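Local coordinates for protein catalase-3 (Neurospora crassa, PDB 4AJ9) that breaks down hydrogen peroxide to water and oxygen with the help of a bound heme, and so probably protects cells from peroxide damage, at residues Q4-V9 with L368-P373; T105-R110 with H156-S161; S327-H332 with D354-R359. All blocks are in the same frame, centred on the assembly; numbering follows the deposited sequence. Where two conformers were deposited one is given.

Contact 1 of 3, residues Q4-V9 with L368-P373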
loop_
_atom_site.group_PDB
_atom_site.type_symbol
_atom_site.label_atom_id
_atom_site.label_comp_id
_atom_site.label_asym_id
_atom_site.label_seq_id
_atom_site.Cartn_x
_atom_site.Cartn_y
_atom_site.Cartn_z
ATOM N N GLN C 4 6.809 -30.330 3.686
ATOM C CA GLN C 4 8.201 -30.393 4.141
ATOM C C GLN C 4 8.968 -29.077 3.952
ATOM O O GLN C 4 9.684 -28.632 4.852
ATOM C CB GLN C 4 8.951 -31.534 3.446
ATOM C CG GLN C 4 10.376 -31.730 3.946
ATOM C CD GLN C 4 10.428 -32.154 5.405
ATOM O OE1 GLN C 4 9.620 -32.967 5.856
ATOM N NE2 GLN C 4 11.378 -31.598 6.151
ATOM N N ARG C 5 8.808 -28.460 2.784
ATOM C CA ARG C 5 9.588 -27.277 2.430
ATOM C C ARG C 5 9.250 -26.088 3.328
ATOM O O ARG C 5 10.065 -25.174 3.500
ATOM C CB ARG C 5 9.371 -26.912 0.955
ATOM C CG ARG C 5 8.002 -26.316 0.673
ATOM C CD ARG C 5 7.693 -26.232 -0.815
ATOM N NE ARG C 5 6.330 -25.753 -1.033
ATOM C CZ ARG C 5 5.249 -26.515 -0.921
ATOM N NH1 ARG C 5 5.378 -27.799 -0.604
ATOM N NH2 ARG C 5 4.043 -25.995 -1.124
ATOM N N LEU C 6 8.051 -26.111 3.907
ATOM C CA LEU C 6 7.580 -25.010 4.747
ATOM C C LEU C 6 8.135 -25.046 6.177
ATOM O O LEU C 6 8.030 -24.058 6.918
ATOM C CB LEU C 6 6.043 -24.976 4.783
ATOM C CG LEU C 6 5.316 -24.745 3.455
ATOM C CD1 LEU C 6 3.815 -24.823 3.659
ATOM C CD2 LEU C 6 5.714 -23.406 2.832
ATOM N N LYS C 7 8.725 -26.171 6.570
ATOM C CA LYS C 7 9.234 -26.322 7.939
ATOM C C LYS C 7 10.251 -25.255 8.349
ATOM O O LYS C 7 10.326 -24.874 9.519
ATOM C CB LYS C 7 9.831 -27.714 8.153
ATOM C CG LYS C 7 8.831 -28.753 8.634
ATOM C CD LYS C 7 7.612 -28.816 7.729
ATOM C CE LYS C 7 6.724 -29.997 8.093
ATOM N NZ LYS C 7 7.477 -31.286 8.034
ATOM N N GLU C 8 11.033 -24.769 7.392
ATOM C CA GLU C 8 12.090 -23.815 7.711
ATOM C C GLU C 8 11.580 -22.442 8.168
ATOM O O GLU C 8 12.336 -21.664 8.748
ATOM C CB GLU C 8 13.053 -23.655 6.532
ATOM C CG GLU C 8 12.418 -23.071 5.284
ATOM C CD GLU C 8 13.453 -22.558 4.295
ATOM O OE1 GLU C 8 14.654 -22.863 4.474
ATOM O OE2 GLU C 8 13.068 -21.846 3.342
ATOM N N VAL C 9 10.311 -22.134 7.908
ATOM C CA VAL C 9 9.757 -20.851 8.343
ATOM C C VAL C 9 8.724 -21.040 9.444
ATOM O O VAL C 9 7.999 -20.110 9.785
ATOM C CB VAL C 9 9.078 -20.082 7.192
ATOM C CG1 VAL C 9 10.055 -19.847 6.049
ATOM C CG2 VAL C 9 7.852 -20.839 6.714
ATOM N N LEU C 368 6.622 -15.161 -0.882
ATOM C CA LEU C 368 5.961 -15.711 0.297
ATOM C C LEU C 368 6.136 -17.228 0.302
ATOM O O LEU C 368 6.096 -17.862 -0.747
ATOM C CB LEU C 368 4.478 -15.352 0.305
ATOM C CG LEU C 368 4.195 -13.852 0.411
ATOM C CD1 LEU C 368 2.710 -13.567 0.228
ATOM C CD2 LEU C 368 4.691 -13.318 1.753
ATOM N N PRO C 369 6.339 -17.816 1.484
ATOM C CA PRO C 369 6.605 -19.261 1.524
ATOM C C PRO C 369 5.614 -20.083 0.696
ATOM O O PRO C 369 6.034 -20.979 -0.042
ATOM C CB PRO C 369 6.489 -19.588 3.011
ATOM C CG PRO C 369 6.938 -18.299 3.689
ATOM C CD PRO C 369 6.340 -17.208 2.827
ATOM N N ILE C 370 4.323 -19.786 0.802
ATOM C CA ILE C 370 3.314 -20.604 0.110
ATOM C C ILE C 370 3.330 -20.402 -1.412
ATOM O O ILE C 370 2.891 -21.276 -2.161
ATOM C CB ILE C 370 1.880 -20.369 0.680
ATOM C CG1 ILE C 370 0.894 -21.427 0.159
ATOM C CG2 ILE C 370 1.393 -18.965 0.368
ATOM C CD1 ILE C 370 1.085 -22.823 0.776
ATOM N N ASN C 371 3.850 -19.259 -1.866
ATOM C CA ASN C 371 3.973 -18.981 -3.300
ATOM C C ASN C 371 5.306 -19.404 -3.928
ATOM O O ASN C 371 5.400 -19.551 -5.143
ATOM C CB ASN C 371 3.723 -17.500 -3.579
ATOM C CG ASN C 371 2.260 -17.139 -3.490
ATOM O OD1 ASN C 371 1.395 -17.931 -3.866
ATOM N ND2 ASN C 371 1.973 -15.944 -2.987
ATOM N N ARG C 372 6.344 -19.583 -3.113
ATOM C CA ARG C 372 7.647 -19.951 -3.667
ATOM C C ARG C 372 7.596 -21.259 -4.444
ATOM O O ARG C 372 6.947 -22.216 -4.021
ATOM C CB ARG C 372 8.698 -20.086 -2.558
ATOM C CG ARG C 372 9.060 -18.801 -1.864
ATOM C CD ARG C 372 10.194 -19.053 -0.893
ATOM N NE ARG C 372 11.360 -19.576 -1.598
ATOM C CZ ARG C 372 12.566 -19.698 -1.056
ATOM N NH1 ARG C 372 12.763 -19.332 0.203
ATOM N NH2 ARG C 372 13.572 -20.183 -1.771
ATOM N N PRO C 373 8.298 -21.310 -5.586
ATOM C CA PRO C 373 8.478 -22.580 -6.295
ATOM C C PRO C 373 9.490 -23.420 -5.542
ATOM O O PRO C 373 10.180 -22.865 -4.688
ATOM C CB PRO C 373 9.078 -22.146 -7.637
ATOM C CG PRO C 373 9.856 -20.913 -7.297
ATOM C CD PRO C 373 9.006 -20.202 -6.246
HETATM O O HOH W 1 6.166 -23.126 -1.585
#
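P369 is the bump of this contact, and L6 and V9 are the two walls of the hollow that receives it. L6 sets CD2 against P369 CB at 3.9 Å, the leucine branch crossing the proline ring at about a right angle. V9 CG2 meets P369 CG at 4.1 Å. L6 has a second branch, and it fills a neighbouring notch: CD1 lies 4.4 Å from I370 CD1. The CA–CB bond of I370 points away from the short 3-10 turn of residues 4-8, but a bend at its second torsion (chi2 73°) swings the terminal methyl back to L6. No direct hydrogen bond joins the segments. A single water stitches the polar margin instead, accepting from R5 NE at 2.7 Å in the plane of the guanidinium and donating to P369 O at 2.6 Å and to R372 O. Towards solvent, E8 OE2 stands 4.0 Å from R372 NH1, well out of the guanidinium plane, so no N-H points at it and the pair is at most a loose attraction of opposite charges. V9 also has backbone hydrogen bonds to the second subunit, and P369 packs on A388 of that subunit. The arrangement is consistent with the N-terminal arm of catalases, which is woven into the subunit interface.

Contact 2 of 3, residues T105-R110 with H156-S161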
loop_
_atom_site.group_PDB
_atom_site.type_symbol
_atom_site.label_atom_id
_atom_site.label_comp_id
_atom_site.label_asym_id
_atom_site.label_seq_id
_atom_site.Cartn_x
_atom_site.Cartn_y
_atom_site.Cartn_z
ATOM N N THR C 105 -16.275 -20.641 -3.048
ATOM C CA THR C 105 -17.376 -20.141 -3.847
ATOM C C THR C 105 -16.842 -18.969 -4.676
ATOM O O THR C 105 -15.634 -18.833 -4.844
ATOM C CB THR C 105 -18.570 -19.716 -2.978
ATOM O OG1 THR C 105 -18.117 -18.796 -1.981
ATOM C CG2 THR C 105 -19.177 -20.929 -2.306
ATOM N N VAL C 106 -17.730 -18.130 -5.207
ATOM C CA VAL C 106 -17.299 -17.065 -6.106
ATOM C C VAL C 106 -17.752 -15.684 -5.645
ATOM O O VAL C 106 -16.950 -14.750 -5.563
ATOM C CB VAL C 106 -17.821 -17.294 -7.552
ATOM C CG1 VAL C 106 -17.342 -16.184 -8.486
ATOM C CG2 VAL C 106 -17.376 -18.642 -8.078
ATOM N N ALA C 107 -19.040 -15.553 -5.355
ATOM C CA ALA C 107 -19.629 -14.227 -5.188
ATOM C C ALA C 107 -19.405 -13.676 -3.787
ATOM O O ALA C 107 -19.146 -12.486 -3.615
ATOM C CB ALA C 107 -21.121 -14.267 -5.507
ATOM N N GLY C 108 -19.520 -14.550 -2.795
ATOM C CA GLY C 108 -19.554 -14.132 -1.406
ATOM C C GLY C 108 -18.230 -13.613 -0.882
ATOM O O GLY C 108 -17.155 -14.006 -1.356
ATOM N N SER C 109 -18.313 -12.719 0.098
ATOM C CA SER C 109 -17.128 -12.220 0.793
ATOM C C SER C 109 -16.589 -13.268 1.761
ATOM O O SER C 109 -17.190 -14.321 1.939
ATOM C CB SER C 109 -17.469 -10.948 1.568
ATOM O OG SER C 109 -17.599 -9.847 0.690
ATOM N N ARG C 110 -15.433 -12.985 2.347
ATOM C CA ARG C 110 -14.921 -13.823 3.409
ATOM C C ARG C 110 -15.989 -13.835 4.478
ATOM O O ARG C 110 -16.601 -12.815 4.746
ATOM C CB ARG C 110 -13.634 -13.234 3.982
ATOM C CG ARG C 110 -12.494 -13.136 2.994
ATOM C CD ARG C 110 -11.250 -12.571 3.681
ATOM N NE ARG C 110 -10.947 -13.289 4.917
ATOM C CZ ARG C 110 -10.718 -12.701 6.089
ATOM N NH1 ARG C 110 -10.744 -11.376 6.193
ATOM N NH2 ARG C 110 -10.454 -13.439 7.160
ATOM N N HIS C 156 -19.960 -7.696 -11.117
ATOM C CA HIS C 156 -20.759 -6.613 -10.548
ATOM C C HIS C 156 -22.246 -6.976 -10.442
ATOM O O HIS C 156 -22.897 -6.666 -9.446
ATOM C CB HIS C 156 -20.634 -5.337 -11.382
ATOM C CG HIS C 156 -19.367 -4.578 -11.143
ATOM N ND1 HIS C 156 -19.129 -3.337 -11.694
ATOM C CD2 HIS C 156 -18.263 -4.892 -10.426
ATOM C CE1 HIS C 156 -17.933 -2.915 -11.319
ATOM N NE2 HIS C 156 -17.381 -3.845 -10.560
ATOM N N SER C 157 -22.776 -7.630 -11.474
ATOM C CA SER C 157 -24.203 -7.922 -11.526
ATOM C C SER C 157 -24.581 -8.993 -10.505
ATOM O O SER C 157 -25.685 -8.968 -9.942
ATOM C CB SER C 157 -24.619 -8.377 -12.939
ATOM O OG SER C 157 -24.360 -9.765 -13.148
ATOM N N VAL C 158 -23.657 -9.917 -10.268
ATOM C CA VAL C 158 -23.890 -11.045 -9.370
ATOM C C VAL C 158 -23.623 -10.696 -7.894
ATOM O O VAL C 158 -24.291 -11.204 -6.988
ATOM C CB VAL C 158 -23.065 -12.264 -9.830
ATOM C CG1 VAL C 158 -22.915 -13.284 -8.726
ATOM C CG2 VAL C 158 -23.706 -12.883 -11.075
ATOM N N LYS C 159 -22.667 -9.809 -7.658
ATOM C CA LYS C 159 -22.360 -9.353 -6.298
ATOM C C LYS C 159 -23.451 -8.404 -5.762
ATOM O O LYS C 159 -24.349 -7.992 -6.504
ATOM C CB LYS C 159 -20.939 -8.771 -6.229
ATOM C CG LYS C 159 -19.894 -9.830 -5.882
ATOM C CD LYS C 159 -18.464 -9.328 -6.020
ATOM C CE LYS C 159 -17.436 -10.423 -5.705
ATOM N NZ LYS C 159 -17.247 -10.735 -4.242
ATOM N N PRO C 160 -23.412 -8.081 -4.459
ATOM C CA PRO C 160 -24.550 -7.327 -3.904
ATOM C C PRO C 160 -24.784 -5.984 -4.589
ATOM O O PRO C 160 -23.841 -5.359 -5.071
ATOM C CB PRO C 160 -24.132 -7.084 -2.443
ATOM C CG PRO C 160 -23.153 -8.210 -2.139
ATOM C CD PRO C 160 -22.400 -8.402 -3.437
ATOM N N SER C 161 -26.043 -5.554 -4.627
ATOM C CA SER C 161 -26.401 -4.229 -5.136
ATOM C C SER C 161 -25.517 -3.173 -4.487
ATOM O O SER C 161 -25.278 -3.208 -3.274
ATOM C CB SER C 161 -27.877 -3.929 -4.857
ATOM O OG SER C 161 -28.317 -2.780 -5.556
HETATM O O HOH W 2 -15.939 -13.191 -3.504
#
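K159 NZ is gripped from two quarters, by the backbone carbonyl of A107 and by a water. The bond to A107 O is short, 2.7 Å, yet the ammonium does not sit on a lone pair: it stands 36° above the carbonyl plane, with a C=O...N angle of 139°. The reason lies in the path of the chain. K159 runs extended as far as CE, its aliphatic length passing over the same oxygen (CE to A107 O, 3.4 Å), and only the final torsion, chi4 -76°, folds NZ down onto it. The water accepts from K159 NZ at 2.9 Å and lies 2.8 Å from V106 O and 2.6 Å from G108 O. It has more acceptors around it than protons, so these carbonyls probably share it. The lysine charge holds A107 O directly and reaches V106 O and G108 O through the water, which would probably polarise them. Residues 106-108 are also held through their N-H groups: D118 OD2 accepts from V106 N and A107 N. Beside the polar cluster, A107 CB touches V158 CG1 at 3.8 Å, the valine being in one of its two conformers. K159 is the first residue to leave helix 151-158. The side chain of V106 comes within about 4 Å of that of H65, a predicted active-site residue, and N138, another, is also near. V106 thus places this loop beside the distal heme pocket of the catalase fold, and the K159 bond ties the loop, which follows strand 96-104, to the end of helix 151-158.

Contact 3 of 3, residues S327-H332 with D354-R359. With HEM (protoporphyrin IX containing Fe), chain Y.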
loop_
_atom_site.group_PDB
_atom_site.type_symbol
_atom_site.label_atom_id
_atom_site.label_comp_id
_atom_site.label_asym_id
_atom_site.label_seq_id
_atom_site.Cartn_x
_atom_site.Cartn_y
_atom_site.Cartn_z
ATOM N N SER C 327 -1.439 -17.208 -3.958
ATOM C CA SER C 327 -1.818 -16.372 -5.096
ATOM C C SER C 327 -1.780 -17.199 -6.372
ATOM O O SER C 327 -0.700 -17.385 -6.954
ATOM C CB SER C 327 -0.810 -15.222 -5.243
ATOM O OG SER C 327 -0.812 -14.369 -4.111
ATOM N N PHE C 328 -2.935 -17.694 -6.814
ATOM C CA PHE C 328 -2.994 -18.511 -8.030
ATOM C C PHE C 328 -2.970 -17.625 -9.268
ATOM O O PHE C 328 -3.383 -16.466 -9.212
ATOM C CB PHE C 328 -4.260 -19.372 -8.055
ATOM C CG PHE C 328 -4.260 -20.504 -7.057
ATOM C CD1 PHE C 328 -3.674 -21.729 -7.371
ATOM C CD2 PHE C 328 -4.882 -20.359 -5.826
ATOM C CE1 PHE C 328 -3.688 -22.768 -6.457
ATOM C CE2 PHE C 328 -4.890 -21.404 -4.911
ATOM C CZ PHE C 328 -4.295 -22.604 -5.236
ATOM N N GLN C 329 -2.485 -18.178 -10.379
ATOM C CA GLN C 329 -2.476 -17.483 -11.668
ATOM C C GLN C 329 -2.524 -18.489 -12.820
ATOM O O GLN C 329 -1.707 -19.413 -12.870
ATOM C CB GLN C 329 -1.195 -16.676 -11.855
ATOM C CG GLN C 329 -0.959 -15.496 -10.920
ATOM C CD GLN C 329 0.268 -14.714 -11.368
ATOM O OE1 GLN C 329 0.407 -14.406 -12.545
ATOM N NE2 GLN C 329 1.174 -14.425 -10.441
ATOM N N PRO C 330 -3.459 -18.299 -13.764
ATOM C CA PRO C 330 -3.426 -19.146 -14.958
ATOM C C PRO C 330 -2.182 -18.829 -15.784
ATOM O O PRO C 330 -1.825 -19.610 -16.668
ATOM C CB PRO C 330 -4.701 -18.758 -15.714
ATOM C CG PRO C 330 -5.524 -18.016 -14.752
ATOM C CD PRO C 330 -4.608 -17.384 -13.764
ATOM N N GLY C 331 -1.498 -17.723 -15.483
ATOM C CA GLY C 331 -0.249 -17.423 -16.173
ATOM C C GLY C 331 0.916 -18.229 -15.613
ATOM O O GLY C 331 2.034 -18.201 -16.132
ATOM N N HIS C 332 0.668 -18.926 -14.514
ATOM C CA HIS C 332 1.683 -19.819 -13.974
ATOM C C HIS C 332 1.747 -21.036 -14.879
ATOM O O HIS C 332 1.076 -22.047 -14.632
ATOM C CB HIS C 332 1.332 -20.225 -12.549
ATOM C CG HIS C 332 1.707 -19.204 -11.519
ATOM N ND1 HIS C 332 1.229 -19.245 -10.226
ATOM C CD2 HIS C 332 2.535 -18.135 -11.582
ATOM C CE1 HIS C 332 1.737 -18.233 -9.540
ATOM N NE2 HIS C 332 2.538 -17.550 -10.338
ATOM N N ASP C 354 -1.985 -8.890 -12.077
ATOM C CA ASP C 354 -2.229 -7.518 -11.623
ATOM C C ASP C 354 -2.894 -7.482 -10.246
ATOM O O ASP C 354 -2.521 -6.689 -9.392
ATOM C CB ASP C 354 -3.102 -6.784 -12.641
ATOM C CG ASP C 354 -3.653 -5.481 -12.105
ATOM O OD1 ASP C 354 -2.857 -4.653 -11.626
ATOM O OD2 ASP C 354 -4.890 -5.304 -12.127
ATOM N N THR C 355 -3.881 -8.349 -10.035
ATOM C CA THR C 355 -4.645 -8.322 -8.785
ATOM C C THR C 355 -3.801 -8.648 -7.542
ATOM O O THR C 355 -4.143 -8.231 -6.423
ATOM C CB THR C 355 -5.873 -9.246 -8.840
ATOM O OG1 THR C 355 -6.820 -8.858 -7.832
ATOM C CG2 THR C 355 -5.455 -10.696 -8.630
ATOM N N GLN C 356 -2.700 -9.371 -7.736
ATOM C CA GLN C 356 -1.811 -9.690 -6.618
ATOM C C GLN C 356 -1.207 -8.423 -6.018
ATOM O O GLN C 356 -0.920 -8.362 -4.828
ATOM C CB GLN C 356 -0.684 -10.628 -7.057
ATOM C CG GLN C 356 -1.165 -11.946 -7.663
ATOM C CD GLN C 356 -2.252 -12.599 -6.840
ATOM O OE1 GLN C 356 -2.283 -12.460 -5.610
ATOM N NE2 GLN C 356 -3.164 -13.310 -7.511
ATOM N N LEU C 357 -0.993 -7.423 -6.863
ATOM C CA LEU C 357 -0.494 -6.140 -6.407
ATOM C C LEU C 357 -1.464 -5.505 -5.424
ATOM O O LEU C 357 -1.049 -4.831 -4.482
ATOM C CB LEU C 357 -0.269 -5.194 -7.590
ATOM C CG LEU C 357 0.779 -5.597 -8.614
ATOM C CD1 LEU C 357 0.674 -4.721 -9.867
ATOM C CD2 LEU C 357 2.182 -5.550 -8.005
ATOM N N ASN C 358 -2.763 -5.718 -5.633
ATOM C CA ASN C 358 -3.748 -5.192 -4.692
ATOM C C ASN C 358 -3.775 -5.995 -3.397
ATOM O O ASN C 358 -3.683 -5.438 -2.302
ATOM C CB ASN C 358 -5.159 -5.181 -5.293
ATOM C CG ASN C 358 -6.147 -4.416 -4.428
ATOM O OD1 ASN C 358 -5.995 -3.216 -4.234
ATOM N ND2 ASN C 358 -7.165 -5.111 -3.899
ATOM N N ARG C 359 -3.896 -7.308 -3.528
ATOM C CA ARG C 359 -4.017 -8.156 -2.355
ATOM C C ARG C 359 -2.754 -8.117 -1.497
ATOM O O ARG C 359 -2.834 -8.068 -0.269
ATOM C CB ARG C 359 -4.339 -9.585 -2.773
ATOM C CG ARG C 359 -4.974 -10.407 -1.677
ATOM C CD ARG C 359 -6.083 -11.277 -2.252
ATOM N NE ARG C 359 -5.566 -12.372 -3.067
ATOM C CZ ARG C 359 -4.922 -13.433 -2.583
ATOM N NH1 ARG C 359 -4.689 -13.538 -1.281
ATOM N NH2 ARG C 359 -4.497 -14.384 -3.410
HETATM C CHA HEM Y . -9.961 -15.900 -8.634
HETATM C CHB HEM Y . -11.508 -19.527 -11.487
HETATM C CHC HEM Y . -12.569 -16.300 -14.941
HETATM C CHD HEM Y . -10.230 -12.865 -12.452
HETATM C C1A HEM Y . -10.324 -17.160 -9.073
HETATM C C2A HEM Y . -10.254 -18.402 -8.311
HETATM C C3A HEM Y . -10.698 -19.396 -9.100
HETATM C C4A HEM Y . -11.041 -18.827 -10.388
HETATM C CMA HEM Y . -10.815 -20.898 -8.743
HETATM C CAA HEM Y . -9.799 -18.519 -6.831
HETATM C CBA HEM Y . -8.352 -18.988 -6.717
HETATM C CGA HEM Y . -8.029 -19.176 -5.257
HETATM O O1A HEM Y . -7.257 -18.360 -4.698
HETATM O O2A HEM Y . -8.555 -20.143 -4.644
HETATM C C1B HEM Y . -11.878 -18.975 -12.699
HETATM C C2B HEM Y . -12.268 -19.712 -13.887
HETATM C C3B HEM Y . -12.585 -18.823 -14.841
HETATM C C4B HEM Y . -12.376 -17.498 -14.289
HETATM C CMB HEM Y . -12.310 -21.257 -13.943
HETATM C CAB HEM Y . -13.029 -19.074 -16.302
HETATM C CBB HEM Y . -12.682 -20.200 -16.936
HETATM C C1C HEM Y . -11.953 -15.121 -14.597
HETATM C C2C HEM Y . -11.757 -13.970 -15.466
HETATM C C3C HEM Y . -11.130 -13.031 -14.753
HETATM C C4C HEM Y . -10.868 -13.562 -13.440
HETATM C CMC HEM Y . -12.244 -13.856 -16.923
HETATM C CAC HEM Y . -10.648 -11.646 -15.206
HETATM C CBC HEM Y . -10.246 -11.476 -16.467
HETATM C C1D HEM Y . -9.954 -13.339 -11.203
HETATM C C2D HEM Y . -9.287 -12.575 -10.181
HETATM C C3D HEM Y . -9.205 -13.520 -8.991
HETATM C C4D HEM Y . -9.820 -14.759 -9.415
HETATM C CMD HEM Y . -8.782 -11.122 -10.299
HETATM C CAD HEM Y . -8.573 -13.221 -7.622
HETATM C CBD HEM Y . -7.158 -13.785 -7.655
HETATM C CGD HEM Y . -6.440 -13.418 -6.384
HETATM O O1D HEM Y . -5.449 -14.109 -6.046
HETATM O O2D HEM Y . -6.879 -12.458 -5.701
HETATM N NA HEM Y . -10.803 -17.466 -10.331
HETATM N NB HEM Y . -11.952 -17.636 -12.987
HETATM N NC HEM Y . -11.393 -14.833 -13.371
HETATM N ND HEM Y . -10.247 -14.611 -10.728
HETATM FE FE HEM Y . -11.013 -16.192 -11.884
#
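The 327-332 loop passes beside helix 343-360 with the CA atoms of S327 and Q356 6.9 Å apart, then folds into a type I turn from Q329 to H332. Q356 bridges the loop and the heme. Bent at chi2 (-47°), it presents its amide to two partners: OE1 accepts from S327 OG at 2.8 Å, the donor lying 64° out of the carbonyl plane, while NE2 donates to heme propionate oxygen O1D at 2.8 Å, nearly straight at 164°. The same propionate is clasped by R359, in one of its two conformers, through NH2 to HEM O1D (2.8 Å) and NE to HEM O2D (2.9 Å). O1D receives N-H groups from Q356 and R359, and the guanidinium probably offsets the propionate's charge. F328 turns its edge to the other propionate, CD2 lying 3.3 Å from HEM O1A. A leucine in place of Q356 would probably leave S327 OG without this acceptor and the propionate held more loosely, with R359 still gripping it. The carbonyl of Y352, the probable axial heme ligand, accepts from Q356 NE2 as well, so the amide's rotation is fixed at both ends. F328 packs on strands 121-128 and 131-138, while Q356 and R359 reach the heme from helix 343-360.

In the fold
Along the chain, contact 1 closes a loop of more than 350 residues, and contacts 2 and 3 follow one another inside it. Contact 3 rides on helix 343-360, and the 368-373 segment of contact 1 follows soon after that helix; the two, with centres 18 Å apart, are joined directly where N371 OD1 meets S327 N at 2.9 Å, a probable hydrogen bond. Contact 2, about 19 Å from contact 3 and 31 Å from contact 1 between centres, joins the loop between strands 96-104 and 121-128 of the antiparallel sheet to the end of helix 151-158. The principle illustrated is shared use: contacts 2 and 3 lie near the heme, contact 1 farther off, and all meet neighbouring subunits.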